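Local coordinates for leucine aminopeptidase (Fimbriiglobus ruber, PDB 7D1B), which binds zinc and probably acts as a glutaminyl cyclase of the M28 metallopeptidase family, closing N-terminal glutamine of peptides into pyroglutamate, at residues V92-F97 with D109-I114; A158-M163 with F181-G186; L88-V93 with A115-D120; G207-A212 with H287-E292. All blocks are in the same frame, centred on the assembly; numbering follows the deposited sequence. Where two conformers were deposited one is given.

Contact 1. Residues V92-F97 with D109-I114; sequences VVRQEF and DMTNLI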
loop_
_atom_site.group_PDB
_atom_site.type_symbol
_atom_site.label_atom_id
_atom_site.label_comp_id
_atom_site.label_asym_id
_atom_site.label_seq_id
_atom_site.Cartn_x
_atom_site.Cartn_y
_atom_site.Cartn_z
ATOM N N VAL A 92 -11.145 12.324 4.986
ATOM C CA VAL A 92 -11.095 11.435 3.826
ATOM C C VAL A 92 -11.480 12.226 2.585
ATOM O O VAL A 92 -12.537 12.867 2.559
ATOM C CB VAL A 92 -11.999 10.202 4.009
ATOM C CG1 VAL A 92 -12.028 9.354 2.733
ATOM C CG2 VAL A 92 -11.538 9.364 5.194
ATOM N N VAL A 93 -10.636 12.157 1.554
ATOM C CA VAL A 93 -10.875 12.809 0.273
ATOM C C VAL A 93 -10.823 11.752 -0.818
ATOM O O VAL A 93 -10.033 10.806 -0.757
ATOM C CB VAL A 93 -9.886 13.976 0.028
ATOM C CG1 VAL A 93 -9.856 14.417 -1.422
ATOM C CG2 VAL A 93 -10.232 15.159 0.933
ATOM N N ARG A 94 -11.678 11.919 -1.814
ATOM C CA ARG A 94 -11.710 11.071 -2.997
ATOM C C ARG A 94 -11.021 11.778 -4.155
ATOM O O ARG A 94 -11.222 12.978 -4.360
ATOM C CB ARG A 94 -13.164 10.797 -3.384
ATOM C CG ARG A 94 -13.949 10.032 -2.326
ATOM C CD ARG A 94 -15.448 10.036 -2.612
ATOM N NE ARG A 94 -15.771 9.406 -3.883
ATOM C CZ ARG A 94 -15.988 8.103 -4.044
ATOM N NH1 ARG A 94 -15.917 7.272 -3.010
ATOM N NH2 ARG A 94 -16.268 7.632 -5.254
ATOM N N GLN A 95 -10.230 11.042 -4.925
ATOM C CA GLN A 95 -9.716 11.537 -6.201
ATOM C C GLN A 95 -10.379 10.695 -7.274
ATOM O O GLN A 95 -9.968 9.557 -7.519
ATOM C CB GLN A 95 -8.205 11.410 -6.339
ATOM C CG GLN A 95 -7.375 12.041 -5.294
ATOM C CD GLN A 95 -5.890 12.025 -5.674
ATOM O OE1 GLN A 95 -5.364 11.054 -6.268
ATOM N NE2 GLN A 95 -5.206 13.118 -5.349
ATOM N N GLU A 96 -11.413 11.245 -7.900
ATOM C CA GLU A 96 -12.193 10.526 -8.892
ATOM C C GLU A 96 -11.681 10.859 -10.284
ATOM O O GLU A 96 -11.418 12.023 -10.594
ATOM C CB GLU A 96 -13.665 10.934 -8.780
ATOM C CG GLU A 96 -14.293 10.592 -7.426
ATOM C CD GLU A 96 -15.739 11.031 -7.305
ATOM O OE1 GLU A 96 -16.233 11.791 -8.173
ATOM O OE2 GLU A 96 -16.388 10.603 -6.331
ATOM N N PHE A 97 -11.570 9.843 -11.135
ATOM C CA PHE A 97 -11.110 10.051 -12.502
ATOM C C PHE A 97 -11.594 8.887 -13.355
ATOM O O PHE A 97 -12.134 7.910 -12.846
ATOM C CB PHE A 97 -9.589 10.264 -12.572
ATOM C CG PHE A 97 -8.760 9.093 -12.081
ATOM C CD1 PHE A 97 -8.590 8.844 -10.725
ATOM C CD2 PHE A 97 -8.108 8.269 -12.994
ATOM C CE1 PHE A 97 -7.802 7.770 -10.301
ATOM C CE2 PHE A 97 -7.317 7.214 -12.583
ATOM C CZ PHE A 97 -7.160 6.959 -11.244
ATOM N N ASP A 109 -14.515 4.090 -14.173
ATOM C CA ASP A 109 -14.393 5.031 -13.069
ATOM C C ASP A 109 -13.383 4.512 -12.059
ATOM O O ASP A 109 -13.457 3.350 -11.650
ATOM C CB ASP A 109 -15.744 5.162 -12.367
ATOM C CG ASP A 109 -16.745 5.942 -13.169
ATOM O OD1 ASP A 109 -16.358 6.959 -13.771
ATOM O OD2 ASP A 109 -17.921 5.537 -13.177
ATOM N N MET A 110 -12.444 5.369 -11.674
ATOM C CA MET A 110 -11.426 5.075 -10.682
ATOM C C MET A 110 -11.535 6.102 -9.568
ATOM O O MET A 110 -11.876 7.274 -9.808
ATOM C CB MET A 110 -10.036 5.180 -11.309
ATOM C CG MET A 110 -9.837 4.233 -12.442
ATOM S SD MET A 110 -9.356 2.646 -11.742
ATOM C CE MET A 110 -8.923 1.710 -13.228
ATOM N N THR A 111 -11.196 5.673 -8.353
ATOM C CA THR A 111 -11.180 6.585 -7.207
ATOM C C THR A 111 -10.001 6.241 -6.309
ATOM O O THR A 111 -9.972 5.151 -5.727
ATOM C CB THR A 111 -12.478 6.498 -6.387
ATOM O OG1 THR A 111 -13.608 6.660 -7.247
ATOM C CG2 THR A 111 -12.516 7.593 -5.315
ATOM N N ASN A 112 -9.042 7.158 -6.165
ATOM C CA ASN A 112 -8.080 7.007 -5.080
ATOM C C ASN A 112 -8.709 7.560 -3.805
ATOM O O ASN A 112 -9.484 8.514 -3.842
ATOM C CB ASN A 112 -6.806 7.809 -5.343
ATOM C CG ASN A 112 -6.026 7.343 -6.561
ATOM O OD1 ASN A 112 -6.033 6.155 -6.925
ATOM N ND2 ASN A 112 -5.313 8.282 -7.178
ATOM N N LEU A 113 -8.388 6.951 -2.675
ATOM C CA LEU A 113 -8.873 7.436 -1.383
ATOM C C LEU A 113 -7.692 7.940 -0.566
ATOM O O LEU A 113 -6.645 7.294 -0.511
ATOM C CB LEU A 113 -9.568 6.313 -0.618
ATOM C CG LEU A 113 -10.689 6.524 0.398
ATOM C CD1 LEU A 113 -11.844 7.275 -0.240
ATOM C CD2 LEU A 113 -11.188 5.203 0.970
ATOM N N ILE A 114 -7.845 9.095 0.065
ATOM C CA ILE A 114 -6.799 9.649 0.912
ATOM C C ILE A 114 -7.401 9.879 2.287
ATOM O O ILE A 114 -8.397 10.593 2.416
ATOM C CB ILE A 114 -6.235 10.959 0.348
ATOM C CG1 ILE A 114 -5.708 10.762 -1.077
ATOM C CG2 ILE A 114 -5.142 11.516 1.282
ATOM C CD1 ILE A 114 -5.486 12.067 -1.827
HETATM O O HOH W 1 -14.818 8.679 -12.080
#
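Gln95 and Asn112 meet twice, through their side-chain amides and through their backbones. Asn112 ND2 donates to Gln95 OE1 at 2.9 Å. The bond is almost straight, 178° at the hydrogen. The donor lies in the carbonyl plane of Gln95, and OE1 lies in the amide plane of Asn112, though the two amides are turned 39° apart. Gln95 N donates to Asn112 O at 2.8 Å, and Asn112 N returns a bond to Gln95 O. Val93 with Ile114 and Phe97 with Met110 form the same kind of antiparallel hydrogen-bonded pair, so six backbone bonds hold this length of the hairpin 91-99/108-117. A water gives hydrogens to Phe97 O and Asp109 OD1; the Asp109 carboxylate also pairs with Lys98. On the face carrying Arg94, Glu96 and Thr111, Arg94 grips one oxygen side-on. Its NE lies 2.8 Å from Glu96 OE2, and NH2 reaches the same atom. Thr111 CG2 sits over the centre of the guanidinium, 3.7 Å from Arg94 CZ. On the other face, Phe97 CG stands between its backbone N and carbonyl carbon (chi1 62°), which swings the ring across to Met110. Met110 CB rests over the ring face, 3.4 Å from Phe97 CZ. With an alanine in place of Phe97, Met110 CB would probably lose the ring it packs on, and His210 its stacking partner. Asn112 also uses OD1 for Asp185 N and ND2 for Gly207 O. The buried amide is thus satisfied at both ends, which fixes its rotation and ties the hairpin to the loop just after strand 178-184 and to helix 206-218.

Contact 2. Residues A158-M163 with F181-G186; sequences AGAALM and FVLFDG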
loop_
_atom_site.group_PDB
_atom_site.type_symbol
_atom_site.label_atom_id
_atom_site.label_comp_id
_atom_site.label_asym_id
_atom_site.label_seq_id
_atom_site.Cartn_x
_atom_site.Cartn_y
_atom_site.Cartn_z
ATOM N N ALA A 158 -4.179 -6.376 2.210
ATOM C CA ALA A 158 -3.522 -6.338 3.514
ATOM C C ALA A 158 -3.002 -4.948 3.847
ATOM O O ALA A 158 -2.959 -4.585 5.027
ATOM C CB ALA A 158 -2.398 -7.367 3.583
ATOM N N GLY A 159 -2.597 -4.163 2.844
ATOM C CA GLY A 159 -2.189 -2.795 3.112
ATOM C C GLY A 159 -3.356 -1.950 3.585
ATOM O O GLY A 159 -3.235 -1.180 4.541
ATOM N N ALA A 160 -4.505 -2.065 2.900
ATOM C CA ALA A 160 -5.698 -1.369 3.362
ATOM C C ALA A 160 -6.060 -1.783 4.783
ATOM O O ALA A 160 -6.421 -0.942 5.619
ATOM C CB ALA A 160 -6.857 -1.615 2.400
ATOM N N ALA A 161 -5.979 -3.087 5.070
ATOM C CA ALA A 161 -6.302 -3.587 6.400
ATOM C C ALA A 161 -5.327 -3.072 7.452
ATOM O O ALA A 161 -5.734 -2.738 8.571
ATOM C CB ALA A 161 -6.339 -5.107 6.388
ATOM N N LEU A 162 -4.035 -3.001 7.113
ATOM C CA LEU A 162 -3.088 -2.450 8.068
ATOM C C LEU A 162 -3.386 -0.982 8.322
ATOM O O LEU A 162 -3.295 -0.523 9.459
ATOM C CB LEU A 162 -1.648 -2.672 7.609
ATOM C CG LEU A 162 -0.587 -2.113 8.582
ATOM C CD1 LEU A 162 -0.752 -2.690 10.005
ATOM C CD2 LEU A 162 0.812 -2.401 8.070
ATOM N N MET A 163 -3.774 -0.229 7.281
ATOM C CA MET A 163 -4.214 1.149 7.506
ATOM C C MET A 163 -5.421 1.196 8.437
ATOM O O MET A 163 -5.505 2.074 9.306
ATOM C CB MET A 163 -4.557 1.836 6.186
ATOM C CG MET A 163 -3.400 2.097 5.272
ATOM S SD MET A 163 -4.046 2.678 3.717
ATOM C CE MET A 163 -2.534 2.750 2.747
ATOM N N PHE A 181 -2.648 8.446 4.437
ATOM C CA PHE A 181 -2.866 7.083 3.974
ATOM C C PHE A 181 -3.483 7.207 2.585
ATOM O O PHE A 181 -4.549 7.822 2.434
ATOM C CB PHE A 181 -3.868 6.373 4.882
ATOM C CG PHE A 181 -3.369 6.038 6.273
ATOM C CD1 PHE A 181 -2.080 6.347 6.718
ATOM C CD2 PHE A 181 -4.228 5.378 7.155
ATOM C CE1 PHE A 181 -1.660 5.991 8.021
ATOM C CE2 PHE A 181 -3.810 5.024 8.438
ATOM C CZ PHE A 181 -2.537 5.323 8.872
ATOM N N VAL A 182 -2.816 6.673 1.572
ATOM C CA VAL A 182 -3.284 6.816 0.200
ATOM C C VAL A 182 -3.554 5.420 -0.352
ATOM O O VAL A 182 -2.659 4.559 -0.362
ATOM C CB VAL A 182 -2.279 7.586 -0.678
ATOM C CG1 VAL A 182 -2.812 7.718 -2.103
ATOM C CG2 VAL A 182 -1.970 8.962 -0.053
ATOM N N LEU A 183 -4.784 5.208 -0.821
ATOM C CA LEU A 183 -5.203 3.958 -1.443
ATOM C C LEU A 183 -5.371 4.203 -2.938
ATOM O O LEU A 183 -6.226 5.004 -3.359
ATOM C CB LEU A 183 -6.500 3.464 -0.812
ATOM C CG LEU A 183 -6.239 2.985 0.622
ATOM C CD1 LEU A 183 -7.519 2.998 1.411
ATOM C CD2 LEU A 183 -5.601 1.620 0.601
ATOM N N PHE A 184 -4.533 3.539 -3.734
ATOM C CA PHE A 184 -4.547 3.696 -5.186
ATOM C C PHE A 184 -5.518 2.717 -5.828
ATOM O O PHE A 184 -5.417 1.499 -5.630
ATOM C CB PHE A 184 -3.170 3.422 -5.776
ATOM C CG PHE A 184 -2.079 4.324 -5.260
ATOM C CD1 PHE A 184 -2.164 5.715 -5.369
ATOM C CD2 PHE A 184 -0.942 3.775 -4.674
ATOM C CE1 PHE A 184 -1.132 6.525 -4.904
ATOM C CE2 PHE A 184 0.087 4.584 -4.221
ATOM C CZ PHE A 184 -0.011 5.952 -4.331
ATOM N N ASP A 185 -6.431 3.247 -6.639
ATOM C CA ASP A 185 -7.227 2.400 -7.508
ATOM C C ASP A 185 -6.401 1.994 -8.733
ATOM O O ASP A 185 -5.346 2.569 -9.032
ATOM C CB ASP A 185 -8.471 3.173 -7.947
ATOM C CG ASP A 185 -9.667 2.279 -8.297
ATOM O OD1 ASP A 185 -9.520 1.044 -8.500
ATOM O OD2 ASP A 185 -10.789 2.843 -8.357
ATOM N N GLY A 186 -6.897 0.993 -9.447
ATOM C CA GLY A 186 -6.418 0.720 -10.788
ATOM C C GLY A 186 -4.949 0.377 -10.881
ATOM O O GLY A 186 -4.318 0.641 -11.914
#
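Met163 reaches from its helix onto the strand and touches Phe181, Val182 and Leu183. This is the tight part. Its CG is anti to the carbonyl carbon (chi1 -68°) and the chain runs on extended, sliding past Phe181 and Leu183 in the opposite direction to theirs. Met163 CB lies 3.7 Å from Phe181 CD2. Met163 CG is over the ring face, a CH-pi contact, while the sulfur stands oblique to the ring in a Met-aromatic contact. The same SD packs 3.6 Å from Leu183 CD2. Beyond it, Met163 CE ends 3.6 Å from Val182 O. The loose side is nearer the start of the segment 158-163. There Ala160 CB only brushes Leu183 CD2, at 3.9 Å, and the strand then runs off toward Asp185 and Gly186. No side of the contact faces solvent; all five touching residues are buried. Helix 153-167 is the connection of a beta-alpha-beta crossover, joining the parallel neighbours 123-130 and 178-184, and it also carries the zinc ligand Asp155. Phe85 of helix 72-87 touches both Met163 and Phe181, Leu81 touches Leu183, and Leu61 of helix 51-63 packs on Ala160.

Contact 3. Residues L88-V93 with A115-D120; sequences LGAKVV and ASWFPD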
loop_
_atom_site.group_PDB
_atom_site.type_symbol
_atom_site.label_atom_id
_atom_site.label_comp_id
_atom_site.label_asym_id
_atom_site.label_seq_id
_atom_site.Cartn_x
_atom_site.Cartn_y
_atom_site.Cartn_z
ATOM N N LEU A 88 -12.407 7.432 13.088
ATOM C CA LEU A 88 -11.216 7.456 13.928
ATOM C C LEU A 88 -10.448 8.767 13.825
ATOM O O LEU A 88 -9.379 8.902 14.433
ATOM C CB LEU A 88 -10.348 6.229 13.633
ATOM C CG LEU A 88 -11.015 4.938 14.139
ATOM C CD1 LEU A 88 -10.393 3.709 13.508
ATOM C CD2 LEU A 88 -10.925 4.858 15.664
ATOM N N GLY A 89 -10.990 9.755 13.112
ATOM C CA GLY A 89 -10.465 11.105 13.123
ATOM C C GLY A 89 -9.810 11.564 11.840
ATOM O O GLY A 89 -9.375 12.714 11.791
ATOM N N ALA A 90 -9.712 10.730 10.804
ATOM C CA ALA A 90 -9.047 11.171 9.583
ATOM C C ALA A 90 -9.999 11.994 8.726
ATOM O O ALA A 90 -11.215 11.782 8.734
ATOM C CB ALA A 90 -8.598 9.966 8.764
ATOM N N LYS A 91 -9.433 12.910 7.944
ATOM C CA LYS A 91 -10.194 13.547 6.873
ATOM C C LYS A 91 -10.035 12.709 5.610
ATOM O O LYS A 91 -8.914 12.408 5.209
ATOM C CB LYS A 91 -9.663 14.950 6.611
ATOM C CG LYS A 91 -10.424 15.640 5.512
ATOM C CD LYS A 91 -10.222 17.135 5.582
ATOM C CE LYS A 91 -11.149 17.867 4.620
ATOM N NZ LYS A 91 -10.768 17.618 3.212
ATOM N N VAL A 92 -11.145 12.324 4.986
ATOM C CA VAL A 92 -11.095 11.435 3.826
ATOM C C VAL A 92 -11.480 12.226 2.585
ATOM O O VAL A 92 -12.537 12.867 2.559
ATOM C CB VAL A 92 -11.999 10.202 4.009
ATOM C CG1 VAL A 92 -12.028 9.354 2.733
ATOM C CG2 VAL A 92 -11.538 9.364 5.194
ATOM N N VAL A 93 -10.636 12.157 1.554
ATOM C CA VAL A 93 -10.875 12.809 0.273
ATOM C C VAL A 93 -10.823 11.752 -0.818
ATOM O O VAL A 93 -10.033 10.806 -0.757
ATOM C CB VAL A 93 -9.886 13.976 0.028
ATOM C CG1 VAL A 93 -9.856 14.417 -1.422
ATOM C CG2 VAL A 93 -10.232 15.159 0.933
ATOM N N ALA A 115 -6.796 9.290 3.312
ATOM C CA ALA A 115 -7.177 9.525 4.705
ATOM C C ALA A 115 -6.030 10.285 5.361
ATOM O O ALA A 115 -4.934 9.743 5.514
ATOM C CB ALA A 115 -7.464 8.216 5.431
ATOM N N SER A 116 -6.279 11.542 5.721
ATOM C CA SER A 116 -5.233 12.463 6.138
ATOM C C SER A 116 -5.263 12.666 7.640
ATOM O O SER A 116 -6.330 12.883 8.235
ATOM C CB SER A 116 -5.407 13.822 5.455
ATOM O OG SER A 116 -5.135 13.785 4.082
ATOM N N TRP A 117 -4.066 12.680 8.214
ATOM C CA TRP A 117 -3.818 12.919 9.628
ATOM C C TRP A 117 -2.855 14.092 9.768
ATOM O O TRP A 117 -1.874 14.207 9.018
ATOM C CB TRP A 117 -3.141 11.680 10.256
ATOM C CG TRP A 117 -3.831 10.369 9.982
ATOM C CD1 TRP A 117 -3.519 9.478 8.999
ATOM C CD2 TRP A 117 -4.962 9.821 10.676
ATOM N NE1 TRP A 117 -4.359 8.391 9.050
ATOM C CE2 TRP A 117 -5.257 8.576 10.074
ATOM C CE3 TRP A 117 -5.746 10.255 11.763
ATOM C CZ2 TRP A 117 -6.288 7.749 10.528
ATOM C CZ3 TRP A 117 -6.782 9.437 12.198
ATOM C CH2 TRP A 117 -7.042 8.194 11.586
ATOM N N PHE A 118 -3.121 14.944 10.755
ATOM C CA PHE A 118 -2.241 16.044 11.162
ATOM C C PHE A 118 -2.139 17.087 10.048
ATOM O O PHE A 118 -1.114 17.197 9.367
ATOM C CB PHE A 118 -0.847 15.558 11.605
ATOM C CG PHE A 118 -0.843 14.219 12.323
ATOM C CD1 PHE A 118 -1.714 13.939 13.392
ATOM C CD2 PHE A 118 0.021 13.219 11.897
ATOM C CE1 PHE A 118 -1.707 12.687 14.005
ATOM C CE2 PHE A 118 0.039 11.965 12.528
ATOM C CZ PHE A 118 -0.822 11.711 13.582
ATOM N N PRO A 119 -3.194 17.867 9.832
ATOM C CA PRO A 119 -3.202 18.765 8.663
ATOM C C PRO A 119 -2.230 19.930 8.765
ATOM O O PRO A 119 -1.829 20.472 7.729
ATOM C CB PRO A 119 -4.658 19.255 8.597
ATOM C CG PRO A 119 -5.158 19.104 10.020
ATOM C CD PRO A 119 -4.488 17.849 10.532
ATOM N N ASP A 120 -1.848 20.352 9.965
ATOM C CA ASP A 120 -1.094 21.601 10.118
ATOM C C ASP A 120 0.404 21.289 10.114
ATOM O O ASP A 120 1.088 21.369 11.143
ATOM C CB ASP A 120 -1.495 22.303 11.412
ATOM C CG ASP A 120 -1.122 23.735 11.421
ATOM O OD1 ASP A 120 -0.349 24.140 10.525
ATOM O OD2 ASP A 120 -1.605 24.455 12.322
HETATM O O HOH W 2 -7.445 14.136 10.441
HETATM O O HOH W 3 -7.495 13.864 2.895
#
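Ala90 lies under the indole of Trp117, beside the open end of the beta hairpin formed by strands 91-99 and 108-117. The methyl points at the six-membered ring almost along its normal, 12° off, in a CH-pi contact. Ala90 CB is 3.7 Å from both Trp117 CZ2 and CH2, offset from the ring centre toward the rim. Trp117 CG is anti to the carbonyl carbon (chi1 -51°), and a chi2 of 96° turns the indole broadside to Ala90. Leu88 O comes to the ring edge instead, near its plane, 3.5 Å from Trp117 CZ3. Gly89 passes the ring at positive phi as the C-prime residue of the Schellman motif that ends helix 72-87. Trp117 also meets Phe181 edge-to-face, so the indole joins the turn after the helix to the central sheet. A leucine in its place would probably lose the flat face over Ala90 and the edge-to-face contact with Phe181. Ala90 CB touches Ala115 CB at 3.9 Å as well. Beyond the turn, Ser116 N donates to Lys91 O at 2.8 Å, and Lys91 N to Ser116 O. Val92 and Ala115 follow as a non-hydrogen-bonded pair, both side chains touching Phe85 of helix 72-87. Near Trp117, one water donates to Gly89 O and to Ser116 O, each 2.8 Å from the water oxygen.

Contact 4. Residues G207-A212 with H287-E292; sequences GSEHFA and HIALNE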
loop_
_atom_site.group_PDB
_atom_site.type_symbol
_atom_site.label_atom_id
_atom_site.label_comp_id
_atom_site.label_asym_id
_atom_site.label_seq_id
_atom_site.Cartn_x
_atom_site.Cartn_y
_atom_site.Cartn_z
ATOM N N GLY A 207 -3.886 4.567 -10.693
ATOM C CA GLY A 207 -4.111 5.389 -9.510
ATOM C C GLY A 207 -2.870 6.110 -9.026
ATOM O O GLY A 207 -2.919 7.302 -8.712
ATOM N N SER A 208 -1.729 5.404 -8.953
ATOM C CA SER A 208 -0.523 6.088 -8.512
ATOM C C SER A 208 -0.066 7.131 -9.527
ATOM O O SER A 208 0.412 8.202 -9.142
ATOM C CB SER A 208 0.580 5.094 -8.151
ATOM O OG SER A 208 0.899 4.223 -9.229
ATOM N N GLU A 209 -0.212 6.846 -10.828
ATOM C CA GLU A 209 0.137 7.848 -11.833
ATOM C C GLU A 209 -0.762 9.067 -11.707
ATOM O O GLU A 209 -0.280 10.205 -11.779
ATOM C CB GLU A 209 0.093 7.243 -13.234
ATOM C CG GLU A 209 1.257 6.287 -13.408
ATOM C CD GLU A 209 1.286 5.556 -14.728
ATOM O OE1 GLU A 209 0.473 5.872 -15.613
ATOM O OE2 GLU A 209 2.151 4.666 -14.877
ATOM N N HIS A 210 -2.067 8.854 -11.480
ATOM C CA HIS A 210 -2.988 9.974 -11.327
ATOM C C HIS A 210 -2.610 10.817 -10.114
ATOM O O HIS A 210 -2.549 12.052 -10.186
ATOM C CB HIS A 210 -4.419 9.462 -11.193
ATOM C CG HIS A 210 -5.427 10.557 -11.078
ATOM N ND1 HIS A 210 -5.921 11.214 -12.182
ATOM C CD2 HIS A 210 -6.024 11.117 -10.000
ATOM C CE1 HIS A 210 -6.780 12.136 -11.787
ATOM N NE2 HIS A 210 -6.856 12.106 -10.470
ATOM N N PHE A 211 -2.350 10.159 -8.990
ATOM C CA PHE A 211 -1.990 10.866 -7.771
ATOM C C PHE A 211 -0.705 11.655 -7.969
ATOM O O PHE A 211 -0.619 12.830 -7.593
ATOM C CB PHE A 211 -1.818 9.842 -6.652
ATOM C CG PHE A 211 -1.419 10.457 -5.334
ATOM C CD1 PHE A 211 -2.375 10.884 -4.432
ATOM C CD2 PHE A 211 -0.080 10.621 -5.014
ATOM C CE1 PHE A 211 -1.991 11.477 -3.220
ATOM C CE2 PHE A 211 0.317 11.195 -3.800
ATOM C CZ PHE A 211 -0.653 11.630 -2.911
ATOM N N ALA A 212 0.317 11.013 -8.544
ATOM C CA ALA A 212 1.601 11.676 -8.704
ATOM C C ALA A 212 1.486 12.855 -9.656
ATOM O O ALA A 212 2.051 13.919 -9.401
ATOM C CB ALA A 212 2.640 10.678 -9.202
ATOM N N HIS A 287 5.047 2.704 -6.410
ATOM C CA HIS A 287 6.020 3.690 -5.946
ATOM C C HIS A 287 6.792 4.340 -7.089
ATOM O O HIS A 287 7.436 5.368 -6.876
ATOM C CB HIS A 287 6.985 3.066 -4.946
ATOM C CG HIS A 287 7.844 1.994 -5.531
ATOM N ND1 HIS A 287 7.356 1.006 -6.369
ATOM C CD2 HIS A 287 9.170 1.760 -5.384
ATOM C CE1 HIS A 287 8.358 0.208 -6.706
ATOM N NE2 HIS A 287 9.464 0.635 -6.110
ATOM N N ILE A 288 6.734 3.776 -8.299
ATOM C CA ILE A 288 7.477 4.352 -9.421
ATOM C C ILE A 288 6.973 5.754 -9.732
ATOM O O ILE A 288 7.755 6.695 -9.869
ATOM C CB ILE A 288 7.368 3.442 -10.655
ATOM C CG1 ILE A 288 7.927 2.046 -10.353
ATOM C CG2 ILE A 288 8.028 4.096 -11.878
ATOM C CD1 ILE A 288 9.402 2.020 -10.102
ATOM N N ALA A 289 5.651 5.920 -9.820
ATOM C CA ALA A 289 5.122 7.234 -10.170
ATOM C C ALA A 289 5.472 8.255 -9.102
ATOM O O ALA A 289 5.726 9.426 -9.409
ATOM C CB ALA A 289 3.610 7.164 -10.347
ATOM N N LEU A 290 5.497 7.829 -7.831
ATOM C CA LEU A 290 5.844 8.740 -6.739
ATOM C C LEU A 290 7.294 9.193 -6.846
ATOM O O LEU A 290 7.580 10.395 -6.789
ATOM C CB LEU A 290 5.566 8.073 -5.381
ATOM C CG LEU A 290 4.138 7.583 -5.155
ATOM C CD1 LEU A 290 4.033 6.936 -3.783
ATOM C CD2 LEU A 290 3.151 8.717 -5.266
ATOM N N ASN A 291 8.217 8.246 -7.058
ATOM C CA ASN A 291 9.616 8.621 -7.251
ATOM C C ASN A 291 9.776 9.561 -8.439
ATOM O O ASN A 291 10.538 10.539 -8.369
ATOM C CB ASN A 291 10.482 7.376 -7.448
ATOM C CG ASN A 291 10.832 6.698 -6.131
ATOM O OD1 ASN A 291 11.502 7.285 -5.270
ATOM N ND2 ASN A 291 10.392 5.453 -5.961
ATOM N N GLU A 292 9.052 9.295 -9.536
ATOM C CA GLU A 292 9.182 10.135 -10.722
ATOM C C GLU A 292 8.671 11.543 -10.466
ATOM O O GLU A 292 9.106 12.486 -11.138
ATOM C CB GLU A 292 8.497 9.462 -11.906
ATOM C CG GLU A 292 9.305 8.235 -12.368
ATOM C CD GLU A 292 8.707 7.479 -13.534
ATOM O OE1 GLU A 292 7.559 7.773 -13.913
ATOM O OE2 GLU A 292 9.392 6.578 -14.062
HETATM O O HOH W 4 3.612 3.804 -10.309
#
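Phe211 and Leu290 are brought together by different first torsions. Phe211 CG is anti to its own nitrogen (chi1 179°), whereas Leu290 CG is anti to the carbonyl carbon (chi1 -57°). The two side chains then meet at an oblique slant, with Leu290 CD2 3.8 Å from Phe211 CD2. The methyl approaches neither squarely over the ring nor at its edge. Beside them the alanines do the close packing. Ala212 CB lies 3.3 Å from Ala289 O, and its methyl also touches the methyl of Ala289. Ala289 CB in turn points into the other helix, 3.6 Å from Ser208 O, and also rests against the CA and CG of Glu209. Helices 206-218 and 287-292 run nearly parallel here; the axes of these short segments are 19° apart and approach to 8.1 Å. The small side chains permit that distance. Both belong to the alpha/beta fold of the M28 zinc peptidases, where Phe211 also packs on Asn112 and Ile114 of the central sheet and Leu290 on Ala297 of strand 297-300. A water bridges the two segments. It donates to Ser208 OG at 2.9 Å and accepts from Ala289 N at 3.0 Å. Ser208 OG is further hydrogen-bonded to Asp286, the residue before His287, and the Glu209 carboxylate turns to a salt bridge with Lys203.

In the fold
Contacts 1 and 3 are two lengths of one hairpin, sharing Val92 and Val93. Both lie toward the surface and are partly exposed, and both rest on backbone hydrogen bonds. Contact 1 adds an amide pair, a salt bridge and the Phe97 ring; contact 3 adds the Trp117 indole over Ala90. Contact 2 packs a helix on a strand and contact 4 a helix on a helix; both are buried and have no direct cross-bonds. Contact 2, whose centre is about 5 Å from the centre of the chain, is apolar in the side chains that touch; contact 4 has a bridging water. Strand 108-117 bonds to strand 178-184, so contacts 1 and 3 join contact 2 in one sheet. Phe184 packs on Ser208 and Phe211.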